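Local atomic coordinates of coelenterazine-binding protein with bound coelenterazine (Renilla muelleri, PDB entry 2HQ8), a protein that binds the luciferin coelenterazine and probably makes it available for reaction with luciferase and oxygen only when calcium is bound. Residues A[11-16]-A[80-85]; A[39-44]-A[56-61]. All blocks are in the same frame, centred on the assembly; numbering follows the deposited sequence.

Contact 1 of 2, residues A[11-16]-A[80-85]; sequences YHLRKM and EAAVNA
The carbonyl oxygen of Ala82 is lapped by carbon from two residues of the partner helix: Met16 CB lies 3.6 Å from Ala82 O, and Leu13 CD1 reaches the same Ala82 O at 3.9 Å. These are van der Waals contacts, and no hydrogen bond joins 11-16 to 80-85. The two residues arrive differently. Leu13 turns its CG anti to the backbone N (chi1 -177°), which carries CD1 over to the facing helix, where it also meets the methyl of Ala82 (Leu13 CD1 to Ala82 CB, 4.2 Å) and, more loosely, a branch of Val83. Met16 points its CB toward the other helix. Its chain then bends at both chi2 and chi3, laying the sulfur alongside the next turn (Met16 SD to Ala85 CB, 3.7 Å) and leading the terminal methyl away. The small side chains of Ala82 and Ala85 let the backbones come close, with Met16 CA and Ala82 CA only 4.9 Å apart. Helix 6-23 is the entering helix of the first EF-hand and helix 78-89 the exiting helix of the second, so the contact joins the outermost helices of the N-terminal pair of EF-hands. Segments 11-16 and 80-85 run in broadly opposite directions, 137° between their axes, which pass 8.7 Å apart. Just beside the apolar patch, the buried ring of His12 is held at both nitrogens: ND1 bonds to Thr86 OG1, on the helix of 80-85, and NE2 to Leu168 O, fixing the rotation of the imidazole. Another buried group, Lys15 NZ, bonds to the carbonyl oxygens of Phe167 and Gly170, tying helix 6-23 to the C-terminal half of the chain.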
loop_
_atom_site.group_PDB
_atom_site.type_symbol
_atom_site.label_atom_id
_atom_site.label_comp_id
_atom_site.label_asym_id
_atom_site.label_seq_id
_atom_site.Cartn_x
_atom_site.Cartn_y
_atom_site.Cartn_z
ATOM N N TYR A 11 17.248 5.145 4.838
ATOM C CA TYR A 11 16.610 4.261 3.870
ATOM C C TYR A 11 15.147 4.000 4.263
ATOM O O TYR A 11 14.231 4.123 3.425
ATOM C CB TYR A 11 17.403 2.951 3.684
ATOM C CG TYR A 11 16.618 1.910 2.914
ATOM C CD1 TYR A 11 16.352 2.071 1.539
ATOM C CD2 TYR A 11 16.123 0.772 3.553
ATOM C CE1 TYR A 11 15.599 1.112 0.829
ATOM C CE2 TYR A 11 15.378 -0.178 2.853
ATOM C CZ TYR A 11 15.115 0.000 1.508
ATOM O OH TYR A 11 14.391 -0.951 0.829
ATOM N N HIS A 12 14.941 3.676 5.537
ATOM C CA HIS A 12 13.614 3.409 6.055
ATOM C C HIS A 12 12.685 4.617 5.886
ATOM O O HIS A 12 11.518 4.465 5.501
ATOM C CB HIS A 12 13.668 2.959 7.517
ATOM C CG HIS A 12 12.401 2.312 7.973
ATOM N ND1 HIS A 12 11.368 3.020 8.529
ATOM C CD2 HIS A 12 11.986 1.025 7.907
ATOM C CE1 HIS A 12 10.370 2.196 8.807
ATOM N NE2 HIS A 12 10.720 0.979 8.430
ATOM N N LEU A 13 13.207 5.815 6.166
ATOM C CA LEU A 13 12.425 7.036 5.957
ATOM C C LEU A 13 12.041 7.234 4.495
ATOM O O LEU A 13 10.917 7.633 4.197
ATOM C CB LEU A 13 13.177 8.249 6.458
ATOM C CG LEU A 13 12.403 9.562 6.332
ATOM C CD1 LEU A 13 11.121 9.519 7.189
ATOM C CD2 LEU A 13 13.366 10.653 6.772
ATOM N N ARG A 14 12.976 6.958 3.584
ATOM C CA ARG A 14 12.692 7.015 2.157
ATOM C C ARG A 14 11.517 6.122 1.786
ATOM O O ARG A 14 10.654 6.494 0.943
ATOM C CB ARG A 14 13.914 6.593 1.339
ATOM C CG ARG A 14 14.927 7.713 1.072
ATOM C CD ARG A 14 16.095 7.215 0.183
ATOM N NE ARG A 14 15.666 6.710 -1.122
ATOM C CZ ARG A 14 16.216 5.659 -1.733
ATOM N NH1 ARG A 14 17.193 4.968 -1.143
ATOM N NH2 ARG A 14 15.781 5.283 -2.925
ATOM N N LYS A 15 11.514 4.915 2.361
ATOM C CA LYS A 15 10.402 3.989 2.167
ATOM C C LYS A 15 9.096 4.595 2.707
ATOM O O LYS A 15 8.073 4.523 2.053
ATOM C CB LYS A 15 10.694 2.641 2.866
ATOM C CG LYS A 15 11.615 1.686 2.064
ATOM C CD LYS A 15 11.524 0.260 2.590
ATOM C CE LYS A 15 11.913 0.164 4.077
ATOM N NZ LYS A 15 12.061 -1.277 4.506
ATOM N N MET A 16 9.147 5.197 3.891
ATOM C CA MET A 16 7.939 5.762 4.510
ATOM C C MET A 16 7.418 6.988 3.730
ATOM O O MET A 16 6.218 7.137 3.550
ATOM C CB MET A 16 8.147 6.059 5.986
ATOM C CG MET A 16 8.386 4.817 6.875
ATOM S SD MET A 16 7.175 3.495 6.717
ATOM C CE MET A 16 8.054 2.358 5.626
ATOM N N GLU A 80 4.762 14.521 8.441
ATOM C CA GLU A 80 4.487 13.960 9.768
ATOM C C GLU A 80 4.230 12.444 9.693
ATOM O O GLU A 80 4.780 11.683 10.481
ATOM C CB GLU A 80 3.300 14.646 10.429
ATOM C CG GLU A 80 2.946 14.065 11.814
ATOM C CD GLU A 80 1.659 14.629 12.378
ATOM O OE1 GLU A 80 1.451 15.877 12.267
ATOM O OE2 GLU A 80 0.846 13.827 12.929
ATOM N N ALA A 81 3.367 12.047 8.775
ATOM C CA ALA A 81 2.995 10.634 8.601
ATOM C C ALA A 81 4.250 9.774 8.429
ATOM O O ALA A 81 4.399 8.737 9.087
ATOM C CB ALA A 81 2.049 10.479 7.422
ATOM N N ALA A 82 5.160 10.217 7.568
ATOM C CA ALA A 82 6.376 9.454 7.252
ATOM C C ALA A 82 7.319 9.384 8.456
ATOM O O ALA A 82 7.827 8.308 8.804
ATOM C CB ALA A 82 7.090 10.065 6.024
ATOM N N VAL A 83 7.547 10.529 9.108
ATOM C CA VAL A 83 8.408 10.575 10.298
ATOM C C VAL A 83 7.840 9.715 11.429
ATOM O O VAL A 83 8.568 8.921 12.022
ATOM C CB VAL A 83 8.661 12.044 10.784
ATOM C CG1 VAL A 83 9.397 12.071 12.122
ATOM C CG2 VAL A 83 9.462 12.806 9.751
ATOM N N ASN A 84 6.547 9.851 11.701
ATOM C CA ASN A 84 5.913 9.081 12.766
ATOM C C ASN A 84 5.952 7.575 12.449
ATOM O O ASN A 84 6.136 6.748 13.352
ATOM C CB ASN A 84 4.500 9.574 13.045
ATOM C CG ASN A 84 4.470 10.976 13.696
ATOM O OD1 ASN A 84 5.518 11.594 13.956
ATOM N ND2 ASN A 84 3.272 11.461 13.973
ATOM N N ALA A 85 5.822 7.236 11.161
ATOM C CA ALA A 85 5.901 5.835 10.737
ATOM C C ALA A 85 7.303 5.259 11.006
ATOM O O ALA A 85 7.415 4.197 11.648
ATOM C CB ALA A 85 5.538 5.685 9.275
#

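Contact 2 of 2, residues A[39-44]-A[56-61]; sequences IAVRIA and ETRQEF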
loop_
_atom_site.group_PDB
_atom_site.type_symbol
_atom_site.label_atom_id
_atom_site.label_comp_id
_atom_site.label_asym_id
_atom_site.label_seq_id
_atom_site.Cartn_x
_atom_site.Cartn_y
_atom_site.Cartn_z
ATOM N N ILE A 39 -8.573 6.589 -4.187
ATOM C CA ILE A 39 -7.844 5.379 -4.613
ATOM C C ILE A 39 -8.894 4.343 -5.027
ATOM O O ILE A 39 -8.729 3.682 -6.056
ATOM C CB ILE A 39 -6.919 4.847 -3.481
ATOM C CG1 ILE A 39 -5.751 5.804 -3.203
ATOM C CG2 ILE A 39 -6.403 3.427 -3.793
ATOM C CD1 ILE A 39 -4.958 5.399 -1.912
ATOM N N ALA A 40 -9.967 4.219 -4.238
ATOM C CA ALA A 40 -11.052 3.247 -4.516
ATOM C C ALA A 40 -11.791 3.602 -5.817
ATOM O O ALA A 40 -12.126 2.710 -6.644
ATOM C CB ALA A 40 -12.029 3.169 -3.322
ATOM N N VAL A 41 -12.030 4.903 -5.998
ATOM C CA VAL A 41 -12.675 5.413 -7.196
ATOM C C VAL A 41 -11.802 5.153 -8.427
ATOM O O VAL A 41 -12.288 4.697 -9.455
ATOM C CB VAL A 41 -13.067 6.906 -7.035
ATOM C CG1 VAL A 41 -13.530 7.505 -8.387
ATOM C CG2 VAL A 41 -14.195 7.009 -6.016
ATOM N N ARG A 42 -10.502 5.382 -8.294
ATOM C CA ARG A 42 -9.601 5.202 -9.416
ATOM C C ARG A 42 -9.500 3.735 -9.759
ATOM O O ARG A 42 -9.563 3.352 -10.950
ATOM C CB ARG A 42 -8.233 5.792 -9.099
ATOM C CG ARG A 42 -8.190 7.317 -9.216
ATOM C CD ARG A 42 -6.815 7.782 -8.844
ATOM N NE ARG A 42 -6.664 9.227 -8.971
ATOM C CZ ARG A 42 -5.529 9.880 -8.766
ATOM N NH1 ARG A 42 -4.446 9.222 -8.373
ATOM N NH2 ARG A 42 -5.495 11.207 -8.921
ATOM N N ILE A 43 -9.357 2.895 -8.730
ATOM C CA ILE A 43 -9.339 1.432 -8.961
ATOM C C ILE A 43 -10.593 1.012 -9.733
ATOM O O ILE A 43 -10.480 0.246 -10.695
ATOM C CB ILE A 43 -9.211 0.625 -7.641
ATOM C CG1 ILE A 43 -7.772 0.752 -7.093
ATOM C CG2 ILE A 43 -9.634 -0.851 -7.879
ATOM C CD1 ILE A 43 -7.524 0.140 -5.608
ATOM N N ALA A 44 -11.770 1.512 -9.327
ATOM C CA ALA A 44 -13.037 1.149 -9.993
ATOM C C ALA A 44 -13.045 1.562 -11.476
ATOM O O ALA A 44 -13.547 0.822 -12.334
ATOM C CB ALA A 44 -14.261 1.726 -9.229
ATOM N N GLU A 56 -18.848 -1.271 -3.195
ATOM C CA GLU A 56 -18.305 -2.162 -2.161
ATOM C C GLU A 56 -16.835 -1.829 -1.899
ATOM O O GLU A 56 -16.406 -1.745 -0.745
ATOM C CB GLU A 56 -18.434 -3.630 -2.574
ATOM N N THR A 57 -16.084 -1.626 -2.981
ATOM C CA THR A 57 -14.670 -1.294 -2.887
ATOM C C THR A 57 -14.480 0.082 -2.233
ATOM O O THR A 57 -13.627 0.250 -1.345
ATOM C CB THR A 57 -13.949 -1.408 -4.276
ATOM O OG1 THR A 57 -14.033 -2.772 -4.739
ATOM C CG2 THR A 57 -12.448 -1.023 -4.135
ATOM N N ARG A 58 -15.282 1.063 -2.649
ATOM C CA ARG A 58 -15.255 2.375 -1.990
ATOM C C ARG A 58 -15.529 2.270 -0.476
ATOM O O ARG A 58 -14.842 2.918 0.340
ATOM C CB ARG A 58 -16.228 3.353 -2.648
ATOM C CG ARG A 58 -15.980 4.802 -2.265
ATOM C CD ARG A 58 -17.037 5.726 -2.928
ATOM N NE ARG A 58 -18.368 5.508 -2.352
ATOM C CZ ARG A 58 -18.891 6.228 -1.359
ATOM N NH1 ARG A 58 -18.218 7.248 -0.817
ATOM N NH2 ARG A 58 -20.101 5.922 -0.897
ATOM N N GLN A 59 -16.516 1.463 -0.103
ATOM C CA GLN A 59 -16.819 1.285 1.327
ATOM C C GLN A 59 -15.669 0.613 2.074
ATOM O O GLN A 59 -15.364 1.001 3.183
ATOM C CB GLN A 59 -18.139 0.523 1.531
ATOM C CG GLN A 59 -19.389 1.378 1.221
ATOM C CD GLN A 59 -19.440 2.662 2.002
ATOM O OE1 GLN A 59 -19.145 2.693 3.203
ATOM N NE2 GLN A 59 -19.809 3.748 1.330
ATOM N N GLU A 60 -15.005 -0.348 1.433
ATOM C CA GLU A 60 -13.886 -1.059 2.068
ATOM C C GLU A 60 -12.731 -0.106 2.327
ATOM O O GLU A 60 -12.141 -0.127 3.391
ATOM C CB GLU A 60 -13.434 -2.239 1.209
ATOM C CG GLU A 60 -14.309 -3.492 1.355
ATOM C CD GLU A 60 -14.003 -4.523 0.282
ATOM O OE1 GLU A 60 -12.805 -4.751 0.024
ATOM O OE2 GLU A 60 -14.973 -5.083 -0.310
ATOM N N PHE A 61 -12.407 0.735 1.347
ATOM C CA PHE A 61 -11.309 1.676 1.529
ATOM C C PHE A 61 -11.611 2.677 2.639
ATOM O O PHE A 61 -10.735 3.009 3.418
ATOM C CB PHE A 61 -10.987 2.393 0.233
ATOM C CG PHE A 61 -9.993 1.650 -0.605
ATOM C CD1 PHE A 61 -10.410 0.623 -1.440
ATOM C CD2 PHE A 61 -8.638 1.988 -0.549
ATOM C CE1 PHE A 61 -9.464 -0.100 -2.234
ATOM C CE2 PHE A 61 -7.663 1.275 -1.329
ATOM C CZ PHE A 61 -8.092 0.234 -2.169
#
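Three side chains of 39-44 gather round the ring of Phe61 in apolar contact. Ala40 takes one face, its CA above the plane and offset toward the rim, while its methyl nears the ring (Ala40 CB to Phe61 CD1, 3.6 Å). Ile39 and Ile43 approach obliquely: Ile39 CG2 lies 3.5 Å from Phe61 CE2, and Ile43, its arm extended at chi2 172°, brings CD1 to 3.5 Å from Phe61 CZ. An alanine in place of Phe61 would probably open a gap among Ile39, Ala40 and Ile43 and leave the two isoleucine methyls without their shared partner.

Side chain meets backbone where Ala40 CB presses on Arg58 CA at 3.6 Å; within the same helix, Thr57 O lies in the ring plane at the edge of Phe61.

The polar groups find their partners outside the two segments. Arg58 sends its guanidinium away to salt bridges with Glu55 and with Glu37 of the facing helix, and buried Thr57 OG1 bonds to Lys53 O of its own helix. Helix 33-46 leaves the first EF-hand and helix 51-67 enters the second; segments 39-44 and 56-61 run nearly antiparallel, 154° between their axes. With no hydrogen bond between these segments, the buried centre is held by apolar packing, while the Arg58-Glu37 salt bridge ties the two helices beside it.

In the fold
The two contacts join the same pair of EF-hands at different places: contact 2 packs the inner helices, adjacent in sequence, and contact 1 the outer ones, with 39-44 and 56-61 nested inside the loop that 11-16 and 80-85 close. They lie on opposite sides of the chain's centre, their own centres 25 Å apart and their nearest atoms about 13 Å apart. Calcium is nearer to contact 2: the side chain of Ile39 is about 9 Å from a bound ion, against about 13 Å for that of Ala82. The Ile43 side chain also comes within about 7 Å of that of Glu123, a probable calcium ligand of the third EF-hand.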